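Local atomic coordinates of delta-aminolevulinic acid dehydratase (Toxoplasma gondii ME49, PDB entry 3OBK), a protein that catalyses the condensation of two molecules of 5-aminolevulinic acid into porphobilinogen, an early step of tetrapyrrole biosynthesis. Residues A[123-136]-A[172-184]. Numbering follows the deposited sequence.
Sequences KEAFPDVLLLADVA and LARAGADMVCPSD. With PBG (3-[5-(aminomethyl)-4-(carboxymethyl)-1H-pyrrol-3-yl]propanoic acid), chain L.
With CG anti to the backbone N (chi1 -172°), the Asp134 carboxylate ends beside Ser183, whose chi1 of 61° sets OG between its own backbone N and carbonyl carbon; the two meet at the C-terminal ends of neighbouring parallel strands, 130-135 and 179-182, of the TIM barrel. Ser183 OG donates to the syn lone pair of Asp134 OD1 at 2.8 Å. Both side chains also face the product: the pyrrole NA of porphobilinogen makes a weak bond to Asp134 OD1, while its aminomethyl N1 sits against Ser183 OG, at a separation too short to be taken literally. Ala136 CB lies beside that amine, and Lys213 and Tyr332 are among the product's other partners.

Further down, the strands pair in parallel, Ala133 giving N to Met179 O and taking Cys181 N on its own O. On the face that also carries Asp134, Leu132 and Met179 run side by side, and Leu132 CB packs 3.6 Å from Cys181 SG. Leu208 of the next strand touches all three. The other face turns to the helices: Leu172 CD1, from helix 158-175, reaches Ala133 CB at 3.5 Å, and Val135 CG2 meets Val180 CB.

At the N-terminal ends of the strands, Gly176 ends helix 158-175 in a Schellman motif, and Asp178 comes two residues later. Leu131 O takes two amides, from Asp178 and Met179. The side chain of Lys123, in helix 114-125, reaches across, its NZ bonding to Val129 O and forming a salt bridge with Asp178. Asp178 OD2 is thus gripped twice: Lys123 NZ on the syn side at 2.9 Å, and Leu131 N on the anti side at 2.8 Å, nearly straight at 173°.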
loop_
_atom_site.group_PDB
_atom_site.type_symbol
_atom_site.label_atom_id
_atom_site.label_comp_id
_atom_site.label_asym_id
_atom_site.label_seq_id
_atom_site.Cartn_x
_atom_site.Cartn_y
_atom_site.Cartn_z
ATOM N N LYS A 123 -1.942 39.809 -25.226
ATOM C CA LYS A 123 -2.273 40.511 -23.967
ATOM C C LYS A 123 -2.943 41.899 -24.126
ATOM O O LYS A 123 -3.817 42.236 -23.339
ATOM C CB LYS A 123 -1.029 40.623 -23.072
ATOM C CG LYS A 123 -0.653 39.305 -22.412
ATOM C CD LYS A 123 -1.499 39.018 -21.192
ATOM C CE LYS A 123 -1.480 37.528 -20.799
ATOM N NZ LYS A 123 -2.241 37.267 -19.539
ATOM N N GLU A 124 -2.545 42.693 -25.116
ATOM C CA GLU A 124 -3.195 43.981 -25.329
ATOM C C GLU A 124 -4.620 43.754 -25.836
ATOM O O GLU A 124 -5.530 44.480 -25.442
ATOM C CB GLU A 124 -2.416 44.908 -26.289
ATOM N N ALA A 125 -4.811 42.739 -26.680
ATOM C CA ALA A 125 -6.113 42.462 -27.276
ATOM C C ALA A 125 -7.071 41.652 -26.387
ATOM O O ALA A 125 -8.274 41.812 -26.498
ATOM C CB ALA A 125 -5.942 41.808 -28.607
ATOM N N PHE A 126 -6.571 40.805 -25.504
ATOM C CA PHE A 126 -7.428 40.053 -24.577
ATOM C C PHE A 126 -6.706 39.991 -23.236
ATOM O O PHE A 126 -6.031 39.013 -22.945
ATOM C CB PHE A 126 -7.657 38.610 -25.066
ATOM C CG PHE A 126 -7.965 38.493 -26.521
ATOM C CD1 PHE A 126 -9.223 38.828 -27.003
ATOM C CD2 PHE A 126 -7.007 38.055 -27.409
ATOM C CE1 PHE A 126 -9.512 38.734 -28.325
ATOM C CE2 PHE A 126 -7.301 37.965 -28.749
ATOM C CZ PHE A 126 -8.561 38.293 -29.203
ATOM N N PRO A 127 -6.831 41.035 -22.414
ATOM C CA PRO A 127 -5.967 41.184 -21.226
ATOM C C PRO A 127 -6.007 40.072 -20.186
ATOM O O PRO A 127 -5.033 39.922 -19.425
ATOM C CB PRO A 127 -6.449 42.494 -20.614
ATOM C CG PRO A 127 -6.949 43.274 -21.788
ATOM C CD PRO A 127 -7.601 42.264 -22.682
ATOM N N ASP A 128 -7.082 39.287 -20.174
ATOM C CA ASP A 128 -7.211 38.165 -19.252
ATOM C C ASP A 128 -6.891 36.796 -19.887
ATOM O O ASP A 128 -7.139 35.750 -19.266
ATOM C CB ASP A 128 -8.625 38.150 -18.672
ATOM C CG ASP A 128 -9.699 37.863 -19.719
ATOM O OD1 ASP A 128 -10.853 37.671 -19.322
ATOM O OD2 ASP A 128 -9.400 37.828 -20.935
ATOM N N VAL A 129 -6.362 36.788 -21.116
ATOM C CA VAL A 129 -6.069 35.520 -21.811
ATOM C C VAL A 129 -4.990 34.758 -21.045
ATOM O O VAL A 129 -4.090 35.369 -20.470
ATOM C CB VAL A 129 -5.608 35.757 -23.319
ATOM C CG1 VAL A 129 -4.211 36.428 -23.391
ATOM C CG2 VAL A 129 -5.633 34.447 -24.148
ATOM N N LEU A 130 -5.080 33.434 -21.027
ATOM C CA LEU A 130 -3.997 32.612 -20.455
ATOM C C LEU A 130 -2.963 32.158 -21.525
ATOM O O LEU A 130 -3.286 31.394 -22.420
ATOM C CB LEU A 130 -4.599 31.411 -19.734
ATOM C CG LEU A 130 -3.711 30.764 -18.682
ATOM C CD1 LEU A 130 -3.535 31.734 -17.519
ATOM C CD2 LEU A 130 -4.314 29.438 -18.218
ATOM N N LEU A 131 -1.728 32.646 -21.432
ATOM C CA LEU A 131 -0.692 32.319 -22.422
ATOM C C LEU A 131 0.417 31.446 -21.859
ATOM O O LEU A 131 0.966 31.724 -20.816
ATOM C CB LEU A 131 -0.083 33.589 -23.007
ATOM C CG LEU A 131 -1.064 34.604 -23.587
ATOM C CD1 LEU A 131 -0.312 35.797 -24.190
ATOM C CD2 LEU A 131 -2.012 33.946 -24.610
ATOM N N LEU A 132 0.731 30.376 -22.578
ATOM C CA LEU A 132 1.769 29.431 -22.188
ATOM C C LEU A 132 2.784 29.426 -23.322
ATOM O O LEU A 132 2.445 29.080 -24.439
ATOM C CB LEU A 132 1.178 28.019 -22.036
ATOM C CG LEU A 132 0.214 27.625 -20.907
ATOM C CD1 LEU A 132 -0.938 28.653 -20.766
ATOM C CD2 LEU A 132 -0.353 26.176 -21.151
ATOM N N ALA A 133 4.020 29.826 -23.037
ATOM C CA ALA A 133 5.063 29.934 -24.062
ATOM C C ALA A 133 6.032 28.783 -23.872
ATOM O O ALA A 133 6.410 28.481 -22.754
ATOM C CB ALA A 133 5.783 31.241 -23.934
ATOM N N ASP A 134 6.444 28.139 -24.953
ATOM C CA ASP A 134 7.400 27.065 -24.855
ATOM C C ASP A 134 8.778 27.631 -24.462
ATOM O O ASP A 134 9.084 28.794 -24.756
ATOM C CB ASP A 134 7.465 26.345 -26.195
ATOM C CG ASP A 134 8.283 25.086 -26.145
ATOM O OD1 ASP A 134 7.688 23.978 -25.989
ATOM O OD2 ASP A 134 9.529 25.209 -26.265
ATOM N N VAL A 135 9.577 26.815 -23.761
ATOM C CA VAL A 135 10.986 27.120 -23.494
ATOM C C VAL A 135 11.820 25.960 -24.021
ATOM O O VAL A 135 11.606 24.807 -23.666
ATOM C CB VAL A 135 11.264 27.392 -22.009
ATOM C CG1 VAL A 135 12.780 27.510 -21.731
ATOM C CG2 VAL A 135 10.505 28.649 -21.558
ATOM N N ALA A 136 12.757 26.285 -24.894
ATOM C CA ALA A 136 13.498 25.302 -25.679
ATOM C C ALA A 136 14.087 26.037 -26.857
ATOM O O ALA A 136 13.510 27.017 -27.357
ATOM C CB ALA A 136 12.620 24.151 -26.155
ATOM N N LEU A 172 10.242 35.823 -21.830
ATOM C CA LEU A 172 8.832 35.475 -22.054
ATOM C C LEU A 172 7.937 35.887 -20.886
ATOM O O LEU A 172 6.849 36.448 -21.077
ATOM C CB LEU A 172 8.727 33.979 -22.278
ATOM C CG LEU A 172 9.395 33.437 -23.550
ATOM C CD1 LEU A 172 9.200 31.930 -23.572
ATOM C CD2 LEU A 172 8.845 34.081 -24.828
ATOM N N ALA A 173 8.423 35.630 -19.674
ATOM C CA ALA A 173 7.772 36.096 -18.469
ATOM C C ALA A 173 7.622 37.612 -18.546
ATOM O O ALA A 173 6.515 38.149 -18.369
ATOM C CB ALA A 173 8.576 35.714 -17.243
ATOM N N ARG A 174 8.725 38.302 -18.839
ATOM C CA ARG A 174 8.673 39.767 -18.864
ATOM C C ARG A 174 7.696 40.267 -19.930
ATOM O O ARG A 174 7.070 41.301 -19.731
ATOM C CB ARG A 174 10.059 40.400 -19.084
ATOM C CG ARG A 174 10.863 40.653 -17.834
ATOM C CD ARG A 174 12.247 41.121 -18.239
ATOM N NE ARG A 174 13.218 41.216 -17.141
ATOM C CZ ARG A 174 14.552 41.227 -17.302
ATOM N NH1 ARG A 174 15.110 41.116 -18.513
ATOM N NH2 ARG A 174 15.350 41.324 -16.237
ATOM N N ALA A 175 7.582 39.529 -21.044
ATOM C CA ALA A 175 6.674 39.919 -22.146
ATOM C C ALA A 175 5.212 39.811 -21.772
ATOM O O ALA A 175 4.375 40.436 -22.401
ATOM C CB ALA A 175 6.952 39.102 -23.432
ATOM N N GLY A 176 4.912 39.014 -20.751
ATOM C CA GLY A 176 3.541 38.795 -20.287
ATOM C C GLY A 176 3.114 37.330 -20.215
ATOM O O GLY A 176 2.006 37.054 -19.796
ATOM N N ALA A 177 3.956 36.383 -20.621
ATOM C CA ALA A 177 3.596 34.975 -20.524
ATOM C C ALA A 177 3.162 34.591 -19.123
ATOM O O ALA A 177 3.836 34.926 -18.151
ATOM C CB ALA A 177 4.764 34.114 -20.940
ATOM N N ASP A 178 2.045 33.870 -19.020
ATOM C CA ASP A 178 1.498 33.459 -17.721
ATOM C C ASP A 178 2.215 32.230 -17.197
ATOM O O ASP A 178 2.476 32.118 -15.983
ATOM C CB ASP A 178 0.014 33.165 -17.844
ATOM C CG ASP A 178 -0.783 34.397 -18.201
ATOM O OD1 ASP A 178 -1.010 35.235 -17.299
ATOM O OD2 ASP A 178 -1.166 34.543 -19.383
ATOM N N MET A 179 2.517 31.314 -18.123
ATOM C CA MET A 179 3.271 30.111 -17.856
ATOM C C MET A 179 4.424 30.001 -18.842
ATOM O O MET A 179 4.241 30.224 -20.029
ATOM C CB MET A 179 2.406 28.855 -18.065
ATOM C CG MET A 179 1.073 28.734 -17.322
ATOM S SD MET A 179 0.513 26.963 -17.109
ATOM C CE MET A 179 1.798 26.407 -15.976
ATOM N N VAL A 180 5.599 29.602 -18.374
ATOM C CA VAL A 180 6.636 29.106 -19.287
ATOM C C VAL A 180 6.601 27.576 -19.217
ATOM O O VAL A 180 6.388 26.996 -18.157
ATOM C CB VAL A 180 8.030 29.704 -18.977
ATOM C CG1 VAL A 180 7.981 31.250 -19.081
ATOM C CG2 VAL A 180 8.510 29.289 -17.609
ATOM N N CYS A 181 6.799 26.938 -20.365
ATOM C CA CYS A 181 6.676 25.487 -20.518
ATOM C C CYS A 181 7.944 24.878 -21.092
ATOM O O CYS A 181 8.067 24.758 -22.311
ATOM C CB CYS A 181 5.505 25.190 -21.442
ATOM S SG CYS A 181 4.004 26.070 -20.933
ATOM N N PRO A 182 8.900 24.507 -20.224
ATOM C CA PRO A 182 10.156 24.018 -20.749
ATOM C C PRO A 182 10.037 22.617 -21.298
ATOM O O PRO A 182 9.830 21.680 -20.541
ATOM C CB PRO A 182 11.119 24.068 -19.545
ATOM C CG PRO A 182 10.368 24.697 -18.403
ATOM C CD PRO A 182 8.935 24.803 -18.785
ATOM N N SER A 183 10.222 22.480 -22.608
ATOM C CA SER A 183 10.059 21.206 -23.303
ATOM C C SER A 183 11.396 20.600 -23.711
ATOM O O SER A 183 11.445 19.686 -24.540
ATOM C CB SER A 183 9.220 21.418 -24.544
ATOM O OG SER A 183 9.873 22.318 -25.417
ATOM N N ASP A 184 12.462 21.067 -23.069
ATOM C CA ASP A 184 13.840 20.823 -23.495
ATOM C C ASP A 184 14.428 19.502 -23.067
ATOM O O ASP A 184 15.303 18.989 -23.745
ATOM C CB ASP A 184 14.731 21.901 -22.888
ATOM C CG ASP A 184 14.492 22.061 -21.400
ATOM O OD1 ASP A 184 13.410 22.582 -21.043
ATOM O OD2 ASP A 184 15.364 21.635 -20.605
HETATM C CHA PBG L . 10.176 21.635 -28.935
HETATM C C1A PBG L . 8.788 21.108 -29.089
HETATM C C2A PBG L . 8.396 20.022 -29.867
HETATM C C3A PBG L . 7.029 19.906 -29.698
HETATM C C4A PBG L . 6.648 20.854 -28.766
HETATM N NA PBG L . 7.720 21.586 -28.434
HETATM C C5A PBG L . 9.215 19.227 -30.856
HETATM C C6A PBG L . 10.264 18.361 -30.306
HETATM O O1A PBG L . 10.648 18.610 -29.132
HETATM O O2A PBG L . 10.794 17.483 -31.024
HETATM C C7A PBG L . 6.159 18.936 -30.399
HETATM C C8A PBG L . 4.696 19.162 -30.312
HETATM C C9A PBG L . 3.825 18.412 -31.231
HETATM O O3A PBG L . 2.711 18.877 -31.458
HETATM O O4A PBG L . 4.233 17.521 -31.991
HETATM N N1 PBG L . 10.796 21.539 -27.654
#